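Local atomic coordinates of NanU sialic acid binding protein (Bacteroides fragilis, PDB entry 4L7T), a protein that binds sialic acid with high affinity as a SusD-family protein of the outer membrane, probably handing it on for uptake. Residues Q179-I184 / E215-S220; A332-D337 / R416-E421. One frame throughout, in Å; residues are numbered along the deposited sequence.

Contact 1: residues Q179-I184 / E215-S220; sequences QIKEDI and EVYLWS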
loop_
_atom_site.group_PDB
_atom_site.type_symbol
_atom_site.label_atom_id
_atom_site.label_comp_id
_atom_site.label_asym_id
_atom_site.label_seq_id
_atom_site.Cartn_x
_atom_site.Cartn_y
_atom_site.Cartn_z
ATOM N N GLN A 179 6.104 -14.766 15.414
ATOM C CA GLN A 179 6.035 -13.570 16.223
ATOM C C GLN A 179 4.893 -12.701 15.699
ATOM O O GLN A 179 4.217 -12.054 16.520
ATOM C CB GLN A 179 7.323 -12.760 16.177
ATOM C CG GLN A 179 7.290 -11.488 16.998
ATOM C CD GLN A 179 7.116 -11.845 18.479
ATOM O OE1 GLN A 179 7.721 -12.800 18.960
ATOM N NE2 GLN A 179 6.202 -11.161 19.151
ATOM N N ILE A 180 4.687 -12.671 14.368
ATOM C CA ILE A 180 3.663 -11.741 13.805
ATOM C C ILE A 180 2.303 -12.235 14.293
ATOM O O ILE A 180 1.462 -11.422 14.743
ATOM C CB ILE A 180 3.713 -11.767 12.246
ATOM C CG1 ILE A 180 4.925 -10.957 11.728
ATOM C CG2 ILE A 180 2.395 -11.199 11.567
ATOM C CD1 ILE A 180 5.288 -11.384 10.164
ATOM N N LYS A 181 2.095 -13.544 14.222
ATOM C CA LYS A 181 0.854 -14.191 14.680
ATOM C C LYS A 181 0.643 -14.003 16.178
ATOM O O LYS A 181 -0.514 -13.719 16.567
ATOM C CB LYS A 181 0.769 -15.655 14.322
ATOM C CG LYS A 181 0.508 -15.858 12.797
ATOM C CD LYS A 181 0.532 -17.348 12.546
ATOM C CE LYS A 181 0.357 -17.714 11.086
ATOM N NZ LYS A 181 0.536 -19.190 10.834
ATOM N N GLU A 182 1.712 -14.128 16.989
ATOM C CA GLU A 182 1.589 -13.769 18.429
ATOM C C GLU A 182 1.192 -12.306 18.681
ATOM O O GLU A 182 0.391 -12.004 19.618
ATOM C CB GLU A 182 2.869 -14.086 19.210
ATOM C CG GLU A 182 3.201 -15.549 19.214
ATOM C CD GLU A 182 4.384 -15.887 20.177
ATOM O OE1 GLU A 182 4.760 -15.043 21.036
ATOM O OE2 GLU A 182 4.900 -17.019 20.079
ATOM N N ASP A 183 1.755 -11.366 17.911
ATOM C CA ASP A 183 1.409 -9.989 18.063
ATOM C C ASP A 183 -0.051 -9.726 17.614
ATOM O O ASP A 183 -0.718 -8.869 18.183
ATOM C CB ASP A 183 2.377 -9.080 17.265
ATOM C CG ASP A 183 3.705 -8.871 17.989
ATOM O OD1 ASP A 183 3.768 -9.143 19.247
ATOM O OD2 ASP A 183 4.705 -8.428 17.324
ATOM N N ILE A 184 -0.497 -10.445 16.561
ATOM C CA ILE A 184 -1.934 -10.301 16.115
ATOM C C ILE A 184 -2.857 -10.739 17.282
ATOM O O ILE A 184 -3.820 -10.044 17.632
ATOM C CB ILE A 184 -2.232 -11.014 14.763
ATOM C CG1 ILE A 184 -1.514 -10.262 13.658
ATOM C CG2 ILE A 184 -3.779 -11.211 14.639
ATOM C CD1 ILE A 184 -1.539 -11.048 12.332
ATOM N N GLU A 215 -4.517 -10.840 5.653
ATOM C CA GLU A 215 -3.336 -10.937 4.754
ATOM C C GLU A 215 -2.307 -11.975 5.289
ATOM O O GLU A 215 -1.700 -12.710 4.483
ATOM C CB GLU A 215 -2.661 -9.568 4.602
ATOM C CG GLU A 215 -3.463 -8.458 3.990
ATOM C CD GLU A 215 -2.513 -7.280 3.746
ATOM O OE1 GLU A 215 -1.844 -6.783 4.726
ATOM O OE2 GLU A 215 -2.462 -6.895 2.570
ATOM N N VAL A 216 -2.087 -11.993 6.627
ATOM C CA VAL A 216 -1.031 -12.766 7.235
ATOM C C VAL A 216 -1.394 -14.239 7.138
ATOM O O VAL A 216 -0.518 -15.088 6.782
ATOM C CB VAL A 216 -0.854 -12.271 8.681
ATOM C CG1 VAL A 216 -0.161 -13.321 9.537
ATOM C CG2 VAL A 216 -0.026 -10.974 8.691
ATOM N N TYR A 217 -2.669 -14.579 7.391
ATOM C CA TYR A 217 -3.026 -15.980 7.270
ATOM C C TYR A 217 -3.196 -16.476 5.829
ATOM O O TYR A 217 -2.930 -17.654 5.565
ATOM C CB TYR A 217 -4.260 -16.300 8.151
ATOM C CG TYR A 217 -3.851 -16.446 9.591
ATOM C CD1 TYR A 217 -3.692 -17.726 10.132
ATOM C CD2 TYR A 217 -3.662 -15.331 10.422
ATOM C CE1 TYR A 217 -3.350 -17.868 11.487
ATOM C CE2 TYR A 217 -3.285 -15.473 11.793
ATOM C CZ TYR A 217 -3.108 -16.732 12.296
ATOM O OH TYR A 217 -2.728 -16.855 13.646
ATOM N N LEU A 218 -3.559 -15.630 4.872
ATOM C CA LEU A 218 -3.395 -15.996 3.462
ATOM C C LEU A 218 -1.923 -16.283 3.112
ATOM O O LEU A 218 -1.679 -17.287 2.427
ATOM C CB LEU A 218 -3.928 -14.901 2.543
ATOM C CG LEU A 218 -5.438 -14.674 2.540
ATOM C CD1 LEU A 218 -5.870 -13.501 1.591
ATOM C CD2 LEU A 218 -6.118 -16.048 2.154
ATOM N N TRP A 219 -0.999 -15.418 3.565
ATOM C CA TRP A 219 0.463 -15.619 3.291
ATOM C C TRP A 219 0.930 -16.898 3.993
ATOM O O TRP A 219 1.633 -17.732 3.365
ATOM C CB TRP A 219 1.230 -14.391 3.782
ATOM C CG TRP A 219 2.702 -14.516 3.431
ATOM C CD1 TRP A 219 3.678 -15.236 4.086
ATOM C CD2 TRP A 219 3.311 -13.995 2.255
ATOM N NE1 TRP A 219 4.865 -15.147 3.401
ATOM C CE2 TRP A 219 4.674 -14.383 2.286
ATOM C CE3 TRP A 219 2.850 -13.177 1.202
ATOM C CZ2 TRP A 219 5.596 -14.015 1.286
ATOM C CZ3 TRP A 219 3.751 -12.800 0.195
ATOM C CH2 TRP A 219 5.142 -13.228 0.261
ATOM N N SER A 220 0.543 -17.098 5.251
ATOM C CA SER A 220 0.915 -18.327 5.991
ATOM C C SER A 220 0.409 -19.532 5.186
ATOM O O SER A 220 1.126 -20.562 5.008
ATOM C CB SER A 220 0.184 -18.386 7.388
ATOM O OG SER A 220 0.621 -19.619 7.983
HETATM O O HOH W 1 -2.734 -14.474 15.065
#

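Contact 2: residues A332-D337 / R416-E421; sequences AFRDGD and RAYGKE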
loop_
_atom_site.group_PDB
_atom_site.type_symbol
_atom_site.label_atom_id
_atom_site.label_comp_id
_atom_site.label_asym_id
_atom_site.label_seq_id
_atom_site.Cartn_x
_atom_site.Cartn_y
_atom_site.Cartn_z
ATOM N N ALA A 332 -5.896 -1.702 -19.294
ATOM C CA ALA A 332 -6.235 -2.034 -17.900
ATOM C C ALA A 332 -7.709 -2.153 -17.630
ATOM O O ALA A 332 -8.058 -2.874 -16.656
ATOM C CB ALA A 332 -5.637 -1.050 -16.943
ATOM N N PHE A 333 -8.517 -1.348 -18.340
ATOM C CA PHE A 333 -9.918 -1.175 -17.924
ATOM C C PHE A 333 -10.866 -1.400 -19.084
ATOM O O PHE A 333 -10.622 -0.920 -20.171
ATOM C CB PHE A 333 -10.195 0.223 -17.321
ATOM C CG PHE A 333 -9.339 0.552 -16.139
ATOM C CD1 PHE A 333 -9.717 0.144 -14.842
ATOM C CD2 PHE A 333 -8.146 1.265 -16.304
ATOM C CE1 PHE A 333 -8.895 0.457 -13.723
ATOM C CE2 PHE A 333 -7.342 1.561 -15.207
ATOM C CZ PHE A 333 -7.727 1.198 -13.913
ATOM N N ARG A 334 -11.984 -2.094 -18.799
ATOM C CA ARG A 334 -13.124 -2.167 -19.756
ATOM C C ARG A 334 -13.841 -0.807 -19.909
ATOM O O ARG A 334 -13.865 0.003 -18.985
ATOM C CB ARG A 334 -14.119 -3.230 -19.276
ATOM C CG ARG A 334 -13.587 -4.606 -19.046
ATOM C CD ARG A 334 -12.880 -5.292 -20.250
ATOM N NE ARG A 334 -13.731 -5.233 -21.452
ATOM C CZ ARG A 334 -14.554 -6.205 -21.845
ATOM N NH1 ARG A 334 -14.656 -7.355 -21.163
ATOM N NH2 ARG A 334 -15.297 -6.000 -22.958
ATOM N N ASP A 335 -14.447 -0.496 -21.076
ATOM C CA ASP A 335 -15.185 0.756 -21.190
ATOM C C ASP A 335 -16.259 0.829 -20.136
ATOM O O ASP A 335 -16.882 -0.215 -19.795
ATOM C CB ASP A 335 -15.929 0.802 -22.542
ATOM C CG ASP A 335 -15.007 0.958 -23.701
ATOM O OD1 ASP A 335 -13.770 1.116 -23.531
ATOM O OD2 ASP A 335 -15.559 0.899 -24.821
ATOM N N GLY A 336 -16.461 2.050 -19.631
ATOM C CA GLY A 336 -17.438 2.240 -18.560
ATOM C C GLY A 336 -16.887 2.197 -17.148
ATOM O O GLY A 336 -17.521 2.729 -16.227
ATOM N N ASP A 337 -15.682 1.628 -16.971
ATOM C CA ASP A 337 -15.077 1.619 -15.665
ATOM C C ASP A 337 -14.614 3.013 -15.248
ATOM O O ASP A 337 -13.635 3.547 -15.775
ATOM C CB ASP A 337 -13.892 0.603 -15.674
ATOM C CG ASP A 337 -13.419 0.176 -14.254
ATOM O OD1 ASP A 337 -13.536 0.990 -13.276
ATOM O OD2 ASP A 337 -12.879 -0.937 -14.178
ATOM N N ARG A 416 -19.599 -0.917 -7.939
ATOM C CA ARG A 416 -19.138 0.440 -7.554
ATOM C C ARG A 416 -18.348 1.076 -8.726
ATOM O O ARG A 416 -18.512 2.265 -9.012
ATOM C CB ARG A 416 -18.357 0.462 -6.183
ATOM C CG ARG A 416 -18.116 1.884 -5.687
ATOM C CD ARG A 416 -16.813 2.550 -6.262
ATOM N NE ARG A 416 -15.638 1.847 -5.739
ATOM C CZ ARG A 416 -15.166 2.012 -4.516
ATOM N NH1 ARG A 416 -15.727 2.884 -3.667
ATOM N NH2 ARG A 416 -14.089 1.316 -4.139
ATOM N N ALA A 417 -17.475 0.295 -9.344
ATOM C CA ALA A 417 -16.530 0.761 -10.372
ATOM C C ALA A 417 -17.304 1.227 -11.674
ATOM O O ALA A 417 -17.006 2.291 -12.275
ATOM C CB ALA A 417 -15.558 -0.407 -10.751
ATOM N N TYR A 418 -18.291 0.402 -12.051
ATOM C CA TYR A 418 -19.085 0.683 -13.251
ATOM C C TYR A 418 -20.279 1.584 -13.004
ATOM O O TYR A 418 -20.797 2.187 -13.946
ATOM C CB TYR A 418 -19.517 -0.589 -13.924
ATOM C CG TYR A 418 -18.408 -1.407 -14.510
ATOM C CD1 TYR A 418 -17.744 -1.005 -15.675
ATOM C CD2 TYR A 418 -17.988 -2.570 -13.866
ATOM C CE1 TYR A 418 -16.701 -1.786 -16.215
ATOM C CE2 TYR A 418 -16.933 -3.408 -14.403
ATOM C CZ TYR A 418 -16.300 -2.991 -15.594
ATOM O OH TYR A 418 -15.336 -3.850 -16.076
ATOM N N GLY A 419 -20.704 1.728 -11.751
ATOM C CA GLY A 419 -21.976 2.404 -11.425
ATOM C C GLY A 419 -23.135 1.410 -11.416
ATOM O O GLY A 419 -23.205 0.521 -12.225
ATOM N N LYS A 420 -24.061 1.558 -10.473
ATOM C CA LYS A 420 -25.091 0.513 -10.308
ATOM C C LYS A 420 -25.898 0.228 -11.554
ATOM O O LYS A 420 -26.098 -0.922 -11.921
ATOM C CB LYS A 420 -26.040 0.929 -9.183
ATOM C CG LYS A 420 -25.364 0.923 -7.802
ATOM C CD LYS A 420 -26.197 1.767 -6.804
ATOM C CE LYS A 420 -25.328 2.412 -5.709
ATOM N NZ LYS A 420 -25.599 1.941 -4.334
ATOM N N GLU A 421 -26.436 1.273 -12.158
ATOM C CA GLU A 421 -27.307 1.018 -13.333
ATOM C C GLU A 421 -26.588 0.521 -14.582
ATOM O O GLU A 421 -27.044 -0.419 -15.233
ATOM C CB GLU A 421 -28.117 2.249 -13.697
ATOM C CG GLU A 421 -29.170 2.689 -12.692
ATOM C CD GLU A 421 -30.109 3.721 -13.322
ATOM O OE1 GLU A 421 -29.783 4.246 -14.430
ATOM O OE2 GLU A 421 -31.176 3.994 -12.723
HETATM O O HOH W 2 -12.741 -2.700 -16.072
HETATM O O HOH W 3 -19.943 3.664 -16.009
#

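Contact 1: residues Q179-I184 / E215-S220
Val216 pushes its two methyls between Ile180 and Ile184 in the buried apolar part of the contact between helices 173-191 and 206-223. CG2 of Val216 lies 3.8 Å from CG2 of Ile180, the two side chains crossing at a slant, while CD1 of Ile184 reaches in end-on to within 3.9 Å of CG1 of Val216. With segment axes 11.1 Å apart at closest approach and running at 150°, the pair is close to antiparallel. Such helix pairing is consistent with the TPR-like helical scaffold of SusD proteins, a TPR-clan family. The more exposed flank is polar and longer in reach. There Lys181, extended beyond CG, runs over one face of the Tyr217 ring; its CE makes a CH-pi contact 4.0 Å from the ring centroid, offset toward the rim. That path brings NZ of Lys181 to OG of Ser220, to which it donates a hydrogen bond of 2.9 Å. The same OG is bonded to Asp230 on helix 227-244, whose carboxylate makes only a long, weak ion pair with Lys181 but probably favours its charged form. At the ring edge a water joins OH of Tyr217 (2.8 Å) to the backbone O of Lys181.

Contact 2: residues A332-D337 / R416-E421
The ring of Tyr418 lies against the type II beta turn from Arg334 to Asp337, bringing the last turn of helix 407-418 up to the loop before helix 339-343. The ring meets the turn at a slant: CD1 of Tyr418 is 3.6 Å from the backbone N of Asp337, and CE1 of Tyr418 is 3.7 Å from CB of Asp337. Arg334 approaches the ring edge with its aliphatic part, CB standing 3.5 Å from OH of Tyr418. Its chain bends at chi2 and chi3, which carries the guanidinium away to a salt bridge with Asp435 and sets its plane at 89° to the ring. Asp337 has CG anti to its nitrogen (chi1 -163°), and OD1 comes within 3.5 Å of the methyl CB of Ala417; OD2 forms a salt bridge with Arg339. Gly336, with no side chain, takes the positive phi of the turn (94°), and its backbone C lies obliquely to the ring. Two waters complete the join: one donates to OD2 of Asp337 and OH of Tyr418 and accepts from the backbone N of Arg334. The second donates to two carbonyls, O of Gly336 at 2.6 Å and O of Tyr418 at 2.7 Å.

The two contacts follow one another along the chain: contact 1 closes at residue 220, well before contact 2 opens at 332. Their centres are 34 Å apart, with nearest atoms about 16 Å from each other, and they share no helix or strand. Contact 1 pairs two long helices, its centre about 17 Å from that of the chain. Contact 2 lies farther out, at about 23 Å. Helix 388-401, which packs on Glu215 and Leu218 of contact 1, is followed along the chain by helix 407-418 of contact 2. Contact 1 thus joins two helices of the scaffold, and contact 2 fixes a loop to a helix end; neither is known to take part in sialic acid binding.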